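PDB 3SIW: nodulation fucosyltransferase NodZ from Bradyrhizobium sp., which belongs to the GT-B class of proteins, with two Rossmann-like domains facing each other across a cleft that here holds GDP. Local coordinates for residues 15-20 against 129-134; 172-177 against 217-222; 272-277 against 288-293. All coordinates share one frame; numbering follows the deposited sequence. Where two conformers were deposited one is given.

Contact 1: 15-20 against 129-134; sequences FGDCLW and DACLMW. With GDP (guanosine-5'-diphosphate), chain B.
Turned away from its own backbone N (chi1 -163°), the indole of Trp20 leaves helix 15-32 and meets Met133, whose CG lies beside the backbone N and whose chain bends at chi3, keeping the methyl CE near Trp20 CZ3. Met133 lies over one face of the indole: its CA stands 3.8 Å from the centroid of the Trp20 five-membered ring, almost on the normal, a CH-pi contact, and its CG comes to 3.6 Å from Trp20 CE3. The far rim of the indole goes to Trp134 in an edge-to-face pair with planes at 58°, Trp20 CH2 standing over the Trp134 face, 3.5 Å from Trp134 CE2. A large flat side chain suits this place because it offers a face to one neighbour and an edge to the next. Helix 15-32 and loop 129-134 follow strands 6-10 and 125-128, parallel neighbours in a Rossmann-like sheet of the GT-B fold. At the start of the helix, Gly16 N donates to GDP O1A and Asp17 N to GDP O2A, both at 3.1 Å; having no side chain, Gly16 lets the phosphate come close. Asp17 OD1 lies 3.7 Å from Cys131 SG, while its carboxylate is held by Arg11 and Ser21.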
# COMPACT_ATOMS: atom_id res chain seq x y z
N PHE A 15 -2.73 3.69 1.05
CA PHE A 15 -1.53 3.54 0.32
C PHE A 15 -1.12 2.09 -0.00
O PHE A 15 -0.48 1.84 -1.02
CB PHE A 15 -0.38 4.22 1.05
CG PHE A 15 -0.43 5.70 0.99
CD1 PHE A 15 -0.36 6.35 -0.21
CD2 PHE A 15 -0.52 6.43 2.14
CE1 PHE A 15 -0.43 7.74 -0.27
CE2 PHE A 15 -0.58 7.82 2.08
CZ PHE A 15 -0.52 8.46 0.88
N GLY A 16 -1.43 1.16 0.87
CA GLY A 16 -1.05 -0.26 0.67
C GLY A 16 -1.66 -0.73 -0.64
O GLY A 16 -1.00 -1.33 -1.51
N ASP A 17 -2.94 -0.46 -0.78
CA ASP A 17 -3.69 -0.75 -2.00
C ASP A 17 -3.13 0.01 -3.19
O ASP A 17 -2.83 -0.59 -4.21
CB ASP A 17 -5.19 -0.45 -1.71
CG ASP A 17 -6.12 -0.86 -2.83
OD1 ASP A 17 -5.67 -1.19 -3.96
OD2 ASP A 17 -7.35 -0.83 -2.57
N CYS A 18 -2.97 1.33 -3.06
CA CYS A 18 -2.44 2.15 -4.14
C CYS A 18 -1.10 1.62 -4.67
O CYS A 18 -0.96 1.49 -5.87
CB CYS A 18 -2.25 3.60 -3.71
SG CYS A 18 -3.83 4.40 -3.36
N LEU A 19 -0.17 1.29 -3.78
CA LEU A 19 1.19 0.92 -4.15
C LEU A 19 1.25 -0.52 -4.75
O LEU A 19 1.97 -0.79 -5.67
CB LEU A 19 2.08 1.04 -2.94
CG LEU A 19 2.35 2.50 -2.54
CD1 LEU A 19 3.04 2.60 -1.17
CD2 LEU A 19 3.09 3.19 -3.70
N TRP A 20 0.44 -1.42 -4.21
CA TRP A 20 0.31 -2.78 -4.74
C TRP A 20 -0.35 -2.73 -6.14
O TRP A 20 0.14 -3.34 -7.09
CB TRP A 20 -0.51 -3.60 -3.79
CG TRP A 20 -0.42 -5.10 -3.95
CD1 TRP A 20 0.05 -5.80 -5.03
CD2 TRP A 20 -0.75 -6.06 -2.98
NE1 TRP A 20 0.03 -7.15 -4.79
CE2 TRP A 20 -0.49 -7.34 -3.53
CE3 TRP A 20 -1.24 -5.97 -1.67
CZ2 TRP A 20 -0.70 -8.52 -2.82
CZ3 TRP A 20 -1.47 -7.14 -0.99
CH2 TRP A 20 -1.18 -8.41 -1.56
N ASP A 129 -8.42 1.13 -12.97
CA ASP A 129 -9.17 1.94 -11.97
C ASP A 129 -10.02 0.98 -11.14
O ASP A 129 -11.25 1.10 -11.02
CB ASP A 129 -10.04 2.97 -12.70
CG ASP A 129 -10.50 4.06 -11.82
OD1 ASP A 129 -10.26 4.00 -10.56
OD2 ASP A 129 -11.09 5.03 -12.38
N ALA A 130 -9.30 -0.02 -10.62
CA ALA A 130 -9.84 -1.11 -9.82
C ALA A 130 -8.71 -1.59 -8.93
O ALA A 130 -7.55 -1.21 -9.13
CB ALA A 130 -10.31 -2.21 -10.67
N CYS A 131 -9.06 -2.39 -7.95
CA CYS A 131 -8.11 -2.99 -7.06
C CYS A 131 -7.29 -4.04 -7.84
O CYS A 131 -7.85 -5.00 -8.34
CB CYS A 131 -8.79 -3.71 -5.92
SG CYS A 131 -7.51 -4.28 -4.70
N LEU A 132 -5.99 -3.88 -7.92
CA LEU A 132 -5.14 -4.88 -8.58
C LEU A 132 -4.19 -5.54 -7.58
O LEU A 132 -3.09 -6.05 -7.96
CB LEU A 132 -4.40 -4.30 -9.77
CG LEU A 132 -5.28 -3.87 -10.94
CD1 LEU A 132 -4.39 -3.19 -12.04
CD2 LEU A 132 -6.10 -5.08 -11.49
N MET A 133 -4.63 -5.63 -6.33
CA MET A 133 -3.89 -6.42 -5.37
C MET A 133 -3.87 -7.84 -5.88
O MET A 133 -4.81 -8.26 -6.49
CB MET A 133 -4.52 -6.32 -3.97
CG MET A 133 -4.22 -4.94 -3.35
SD MET A 133 -5.34 -4.61 -1.95
CE MET A 133 -5.28 -6.16 -1.03
N TRP A 134 -2.78 -8.56 -5.61
CA TRP A 134 -2.57 -9.95 -6.06
C TRP A 134 -2.44 -10.12 -7.59
O TRP A 134 -2.46 -11.25 -8.07
CB TRP A 134 -3.61 -10.93 -5.51
CG TRP A 134 -3.78 -10.85 -4.03
CD1 TRP A 134 -4.78 -10.21 -3.36
CD2 TRP A 134 -2.91 -11.38 -3.04
NE1 TRP A 134 -4.60 -10.34 -2.01
CE2 TRP A 134 -3.46 -11.05 -1.78
CE3 TRP A 134 -1.73 -12.14 -3.09
CZ2 TRP A 134 -2.87 -11.44 -0.58
CZ3 TRP A 134 -1.14 -12.52 -1.91
CH2 TRP A 134 -1.73 -12.18 -0.66
PB GDP B . -6.35 -1.98 4.19
O1B GDP B . -6.26 -3.18 3.08
O2B GDP B . -6.40 -2.30 5.67
O3B GDP B . -7.66 -1.13 3.76
O3A GDP B . -4.92 -1.13 3.94
PA GDP B . -4.63 0.15 3.01
O1A GDP B . -3.24 0.66 3.34
O2A GDP B . -4.94 -0.07 1.59
O5' GDP B . -5.81 1.19 3.65
C5' GDP B . -5.77 1.50 5.03
C4' GDP B . -5.61 2.98 5.28
O4' GDP B . -6.19 3.27 6.62
C3' GDP B . -4.12 3.10 5.47
O3' GDP B . -3.38 3.36 4.28
C2' GDP B . -4.07 4.33 6.38
O2' GDP B . -4.36 5.54 5.61
C1' GDP B . -5.19 3.98 7.40
N9 GDP B . -4.60 3.08 8.39
C8 GDP B . -4.86 1.76 8.60
N7 GDP B . -4.07 1.31 9.60
C5 GDP B . -3.27 2.32 9.99
C6 GDP B . -2.27 2.46 10.95
O6 GDP B . -1.91 1.53 11.68
N1 GDP B . -1.62 3.70 11.09
C2 GDP B . -2.00 4.78 10.29
N2 GDP B . -1.40 5.99 10.42
N3 GDP B . -2.99 4.61 9.40
C4 GDP B . -3.61 3.43 9.22

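Contact 2: 172-177 against 217-222; sequences IGVHVR and VKVFLC. With GDP (guanosine-5'-diphosphate), chain B.
Cys222 and His175 pair at the end of two parallel strands, where Cys222 O accepts the N-H of Val176 at 3.0 Å. His175 CA lies 3.4 Å from Cys222 O in a CA-H...O contact. Further back, Val174 bonds through both its N and its O to strand 217-222, as one residue does in a parallel ladder: Val174 N donates to Phe220 O at 2.7 Å, and Val174 O takes the N-H of Cys222 at 2.8 Å. The ladder continues to Ile172, bonded to Lys218 O and Phe220 N. Leu221 CD1 packs against Val174 CB (3.9 Å) and Val176 CG2. Ile172, Val174 and Val176 meet helix 193-209; beta-branched residues suit an extended strand. That helix joins the two strands in a beta-alpha-beta crossover, the unit of a Rossmann-like domain, whose strand ends meet the nucleotide. There His175, with CG anti to its backbone N (chi1 -179°), sends NE2 to N7 of GDP at 2.8 Å, nearly straight at 170°, while Arg177 NH1 donates to GDP O2B at 3.1 Å. Phe289, itself against the guanine, stacks on His175, and from the second shell Asp224 holds Arg177 NE in a salt bridge. Across the sheet from Leu221, Phe220 and Cys222 rest on helix 258-274.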
# COMPACT_ATOMS: atom_id res chain seq x y z
N ILE A 172 8.79 -5.63 17.79
CA ILE A 172 7.64 -6.34 17.39
C ILE A 172 6.63 -5.29 16.95
O ILE A 172 6.16 -4.53 17.75
CB ILE A 172 7.05 -7.20 18.56
CG1 ILE A 172 8.06 -8.25 19.03
CG2 ILE A 172 5.77 -7.92 18.07
CD1 ILE A 172 7.71 -8.89 20.37
N GLY A 173 6.29 -5.28 15.66
CA GLY A 173 5.29 -4.36 15.13
C GLY A 173 3.91 -4.98 15.14
O GLY A 173 3.73 -6.19 14.81
N VAL A 174 2.95 -4.20 15.55
CA VAL A 174 1.58 -4.69 15.64
C VAL A 174 0.70 -3.73 14.89
O VAL A 174 0.65 -2.56 15.21
CB VAL A 174 1.08 -4.83 17.12
CG1 VAL A 174 -0.25 -5.55 17.16
CG2 VAL A 174 2.10 -5.57 17.97
N HIS A 175 0.02 -4.24 13.89
CA HIS A 175 -0.95 -3.50 13.18
C HIS A 175 -2.32 -3.98 13.59
O HIS A 175 -2.68 -5.15 13.44
CB HIS A 175 -0.78 -3.64 11.64
CG HIS A 175 -1.77 -2.84 10.86
ND1 HIS A 175 -2.55 -3.39 9.87
CD2 HIS A 175 -2.13 -1.54 10.95
CE1 HIS A 175 -3.32 -2.45 9.36
NE2 HIS A 175 -3.08 -1.31 10.00
N VAL A 176 -3.10 -3.04 14.10
CA VAL A 176 -4.47 -3.30 14.46
C VAL A 176 -5.38 -2.35 13.72
O VAL A 176 -5.49 -1.14 14.03
CB VAL A 176 -4.70 -3.14 15.97
CG1 VAL A 176 -6.20 -3.44 16.30
CG2 VAL A 176 -3.72 -4.03 16.74
N ARG A 177 -6.04 -2.90 12.72
CA ARG A 177 -6.91 -2.13 11.86
C ARG A 177 -8.30 -2.32 12.40
O ARG A 177 -8.78 -3.46 12.52
CB ARG A 177 -6.79 -2.67 10.44
CG ARG A 177 -7.68 -2.01 9.44
CD ARG A 177 -6.96 -0.93 8.64
NE ARG A 177 -7.88 0.20 8.49
CZ ARG A 177 -8.67 0.45 7.46
NH1 ARG A 177 -8.67 -0.32 6.37
NH2 ARG A 177 -9.44 1.51 7.51
N VAL A 217 13.66 -6.20 23.41
CA VAL A 217 12.41 -6.15 22.68
C VAL A 217 11.56 -4.92 23.05
O VAL A 217 11.40 -4.59 24.23
CB VAL A 217 11.58 -7.42 22.98
CG1 VAL A 217 10.19 -7.28 22.45
CG2 VAL A 217 12.28 -8.65 22.42
N LYS A 218 11.00 -4.23 22.04
CA LYS A 218 9.96 -3.24 22.27
C LYS A 218 8.79 -3.59 21.35
O LYS A 218 8.94 -4.34 20.37
CB LYS A 218 10.46 -1.80 22.06
CG LYS A 218 11.60 -1.38 23.00
CD LYS A 218 12.22 0.02 22.68
CE LYS A 218 11.18 1.15 22.47
NZ LYS A 218 11.78 2.55 22.36
N VAL A 219 7.62 -3.07 21.69
CA VAL A 219 6.44 -3.24 20.87
C VAL A 219 6.04 -1.93 20.20
O VAL A 219 5.72 -0.94 20.86
CB VAL A 219 5.25 -3.85 21.71
CG1 VAL A 219 3.99 -3.95 20.88
CG2 VAL A 219 5.66 -5.24 22.28
N PHE A 220 6.01 -1.94 18.87
CA PHE A 220 5.55 -0.79 18.06
C PHE A 220 4.09 -1.03 17.63
O PHE A 220 3.82 -1.97 16.89
CB PHE A 220 6.47 -0.67 16.85
CG PHE A 220 6.06 0.37 15.87
CD1 PHE A 220 5.75 1.62 16.27
CD2 PHE A 220 5.98 0.07 14.56
CE1 PHE A 220 5.39 2.60 15.38
CE2 PHE A 220 5.62 1.05 13.65
CZ PHE A 220 5.30 2.31 14.07
N LEU A 221 3.16 -0.21 18.12
CA LEU A 221 1.78 -0.32 17.75
C LEU A 221 1.36 0.71 16.70
O LEU A 221 1.59 1.94 16.87
CB LEU A 221 0.94 -0.10 18.98
CG LEU A 221 -0.56 -0.25 18.88
CD1 LEU A 221 -0.89 -1.66 18.39
CD2 LEU A 221 -1.15 -0.02 20.28
N CYS A 222 0.74 0.22 15.64
CA CYS A 222 0.14 1.03 14.59
C CYS A 222 -1.33 0.70 14.55
O CYS A 222 -1.72 -0.40 14.22
CB CYS A 222 0.76 0.73 13.22
SG CYS A 222 2.49 1.06 13.21
PB GDP B . -6.35 -1.98 4.19
O1B GDP B . -6.26 -3.18 3.08
O2B GDP B . -6.40 -2.30 5.67
O3B GDP B . -7.66 -1.13 3.76
O3A GDP B . -4.92 -1.13 3.94
PA GDP B . -4.63 0.15 3.01
O1A GDP B . -3.24 0.66 3.34
O2A GDP B . -4.94 -0.07 1.59
O5' GDP B . -5.81 1.19 3.65
C5' GDP B . -5.77 1.50 5.03
C4' GDP B . -5.61 2.98 5.28
O4' GDP B . -6.19 3.27 6.62
C3' GDP B . -4.12 3.10 5.47
O3' GDP B . -3.38 3.36 4.28
C2' GDP B . -4.07 4.33 6.38
O2' GDP B . -4.36 5.54 5.61
C1' GDP B . -5.19 3.98 7.40
N9 GDP B . -4.60 3.08 8.39
C8 GDP B . -4.86 1.76 8.60
N7 GDP B . -4.07 1.31 9.60
C5 GDP B . -3.27 2.32 9.99
C6 GDP B . -2.27 2.46 10.95
O6 GDP B . -1.91 1.53 11.68
N1 GDP B . -1.62 3.70 11.09
C2 GDP B . -2.00 4.78 10.29
N2 GDP B . -1.40 5.99 10.42
N3 GDP B . -2.99 4.61 9.40
C4 GDP B . -3.61 3.43 9.22

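Contact 3: 272-277 against 288-293; sequences YLLARC and AFTRYA. With GDP (guanosine-5'-diphosphate), chain B.
Ala275 and Tyr292 form the tight part of this contact. The methyl CB of Ala275 sits over one face of the Tyr292 ring, 3.5 Å from Tyr292 CD2, in a CH-pi contact, and just beside it the backbones touch, Ala275 CA and Ala293 CA being 3.9 Å apart. The small alanine side chains suit so close an approach; Ala293 CB likewise lies 3.8 Å from Leu274 O. Tyr292 reaches this place because its CG stands anti to the backbone N (chi1 -177°), which turns the ring face to Ala275, in the type I turn from Leu274 to Cys277. On the buried side, Leu274 packs its CD1 against Phe289 CE1 at 3.8 Å and Thr290 CG2 at 3.9 Å, and its CB against Ala293 CB. One face of the Phe289 ring covers the guanine of GDP, and Ala288 N donates to GDP O1B at 2.9 Å. The looser, partly exposed side is made by the two tyrosines, which suit it because their rings pack on one another while a hydroxyl tolerates a partly exposed place. Here the edge of Tyr292 points at the face of Tyr272, planes at 61° and centroids 5.1 Å apart. Outside the pair, Tyr292 stacks on Phe145 of helix 138-147, Tyr272 and Leu273 lean on Ile158 of helix 152-166, and Leu274 packs against Phe220 and Cys222 of strand 217-223.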
# COMPACT_ATOMS: atom_id res chain seq x y z
N TYR A 272 6.12 2.18 6.62
CA TYR A 272 7.55 2.01 6.43
C TYR A 272 8.28 1.52 7.67
O TYR A 272 9.18 0.69 7.57
CB TYR A 272 8.18 3.30 5.87
CG TYR A 272 8.01 3.41 4.35
CD1 TYR A 272 6.76 3.60 3.77
CD2 TYR A 272 9.12 3.32 3.48
CE1 TYR A 272 6.61 3.71 2.39
CE2 TYR A 272 8.96 3.43 2.10
CZ TYR A 272 7.73 3.64 1.56
OH TYR A 272 7.53 3.76 0.20
N LEU A 273 7.88 2.01 8.84
CA LEU A 273 8.45 1.55 10.10
C LEU A 273 8.08 0.12 10.42
O LEU A 273 8.89 -0.62 10.94
CB LEU A 273 8.12 2.49 11.24
CG LEU A 273 8.88 3.83 11.28
CD1 LEU A 273 8.24 4.72 12.31
CD2 LEU A 273 10.39 3.67 11.47
N LEU A 274 6.86 -0.28 10.11
CA LEU A 274 6.49 -1.65 10.29
C LEU A 274 7.46 -2.61 9.53
O LEU A 274 7.78 -3.71 10.03
CB LEU A 274 5.06 -1.87 9.88
CG LEU A 274 3.99 -1.44 10.87
CD1 LEU A 274 2.66 -1.45 10.13
CD2 LEU A 274 3.93 -2.49 12.08
N ALA A 275 7.91 -2.20 8.33
CA ALA A 275 8.84 -2.98 7.52
C ALA A 275 10.25 -3.05 8.09
O ALA A 275 11.09 -3.75 7.54
CB ALA A 275 8.83 -2.44 6.02
N ARG A 276 10.53 -2.32 9.17
CA ARG A 276 11.82 -2.38 9.89
C ARG A 276 11.77 -3.23 11.18
O ARG A 276 12.77 -3.36 11.90
CB ARG A 276 12.27 -0.97 10.28
CG ARG A 276 12.20 0.14 9.20
CD ARG A 276 13.21 -0.03 8.07
NE ARG A 276 14.47 -0.63 8.49
CZ ARG A 276 15.58 0.05 8.77
NH1 ARG A 276 15.60 1.38 8.72
NH2 ARG A 276 16.68 -0.61 9.12
N CYS A 277 10.65 -3.87 11.44
CA CYS A 277 10.47 -4.70 12.64
C CYS A 277 11.08 -6.09 12.45
O CYS A 277 11.33 -6.53 11.30
CB CYS A 277 8.96 -4.78 12.99
SG CYS A 277 8.31 -3.14 13.46
N ALA A 288 -3.73 -4.53 3.17
CA ALA A 288 -2.59 -4.12 2.33
C ALA A 288 -1.63 -3.22 3.04
O ALA A 288 -0.51 -3.03 2.58
CB ALA A 288 -3.09 -3.46 1.01
N PHE A 289 -2.04 -2.66 4.20
CA PHE A 289 -1.20 -1.75 4.91
C PHE A 289 0.09 -2.42 5.34
O PHE A 289 1.14 -1.81 5.37
CB PHE A 289 -1.94 -1.22 6.14
CG PHE A 289 -1.27 -0.12 6.82
CD1 PHE A 289 -0.63 -0.30 8.00
CD2 PHE A 289 -1.27 1.16 6.24
CE1 PHE A 289 -0.03 0.76 8.63
CE2 PHE A 289 -0.68 2.21 6.86
CZ PHE A 289 -0.08 2.01 8.06
N THR A 290 -0.00 -3.70 5.69
CA THR A 290 1.17 -4.42 6.17
C THR A 290 1.79 -5.27 5.07
O THR A 290 2.62 -6.14 5.34
CB THR A 290 0.79 -5.32 7.38
OG1 THR A 290 -0.40 -6.01 7.05
CG2 THR A 290 0.67 -4.47 8.68
N ARG A 291 1.38 -5.09 3.82
CA ARG A 291 1.96 -5.89 2.75
C ARG A 291 3.50 -5.61 2.60
O ARG A 291 4.26 -6.53 2.43
CB ARG A 291 1.26 -5.64 1.43
CG ARG A 291 1.84 -6.41 0.23
CD ARG A 291 1.92 -7.90 0.45
NE ARG A 291 2.27 -8.58 -0.78
CZ ARG A 291 2.26 -9.90 -0.95
NH1 ARG A 291 1.92 -10.72 0.03
NH2 ARG A 291 2.60 -10.39 -2.14
N TYR A 292 3.91 -4.36 2.72
CA TYR A 292 5.31 -4.01 2.61
C TYR A 292 6.10 -4.76 3.70
O TYR A 292 7.01 -5.51 3.39
CB TYR A 292 5.51 -2.51 2.70
CG TYR A 292 6.90 -2.03 2.52
CD1 TYR A 292 7.79 -2.66 1.62
CD2 TYR A 292 7.34 -0.91 3.19
CE1 TYR A 292 9.11 -2.14 1.42
CE2 TYR A 292 8.67 -0.41 3.01
CZ TYR A 292 9.51 -1.01 2.13
OH TYR A 292 10.76 -0.49 1.99
N ALA A 293 5.62 -4.65 4.95
CA ALA A 293 6.19 -5.43 6.07
C ALA A 293 6.25 -6.91 5.81
O ALA A 293 7.32 -7.55 6.05
CB ALA A 293 5.47 -5.12 7.40
PB GDP B . -6.35 -1.98 4.19
O1B GDP B . -6.26 -3.18 3.08
O2B GDP B . -6.40 -2.30 5.67
O3B GDP B . -7.66 -1.13 3.76
O3A GDP B . -4.92 -1.13 3.94
PA GDP B . -4.63 0.15 3.01
O1A GDP B . -3.24 0.66 3.34
O2A GDP B . -4.94 -0.07 1.59
O5' GDP B . -5.81 1.19 3.65
C5' GDP B . -5.77 1.50 5.03
C4' GDP B . -5.61 2.98 5.28
O4' GDP B . -6.19 3.27 6.62
C3' GDP B . -4.12 3.10 5.47
O3' GDP B . -3.38 3.36 4.28
C2' GDP B . -4.07 4.33 6.38
O2' GDP B . -4.36 5.54 5.61
C1' GDP B . -5.19 3.98 7.40
N9 GDP B . -4.60 3.08 8.39
C8 GDP B . -4.86 1.76 8.60
N7 GDP B . -4.07 1.31 9.60
C5 GDP B . -3.27 2.32 9.99
C6 GDP B . -2.27 2.46 10.95
O6 GDP B . -1.91 1.53 11.68
N1 GDP B . -1.62 3.70 11.09
C2 GDP B . -2.00 4.78 10.29
N2 GDP B . -1.40 5.99 10.42
N3 GDP B . -2.99 4.61 9.40
C4 GDP B . -3.61 3.43 9.22

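In the fold
From the N terminus, the three contacts follow in series, with neither nesting nor crossing. Contact 1 closes the longest loop, 108 residues, bringing the helix after the first strand back to the loop after strand 125-128 in the first sheet. Contact 2 closes a 39-residue crossover through helix 193-209 and pairs two strands of the second sheet. Contact 3 closes a loop of ten residues around strand 279-283 of that sheet, joining the helices before and after it. Contacts 2 and 3 share a border where Gly173 CA meets Cys277 SG. Contact 3 also reaches contact 1, Ala288 CB packing on Gly16 and Asp17; all three touch GDP, which lies between the two halves.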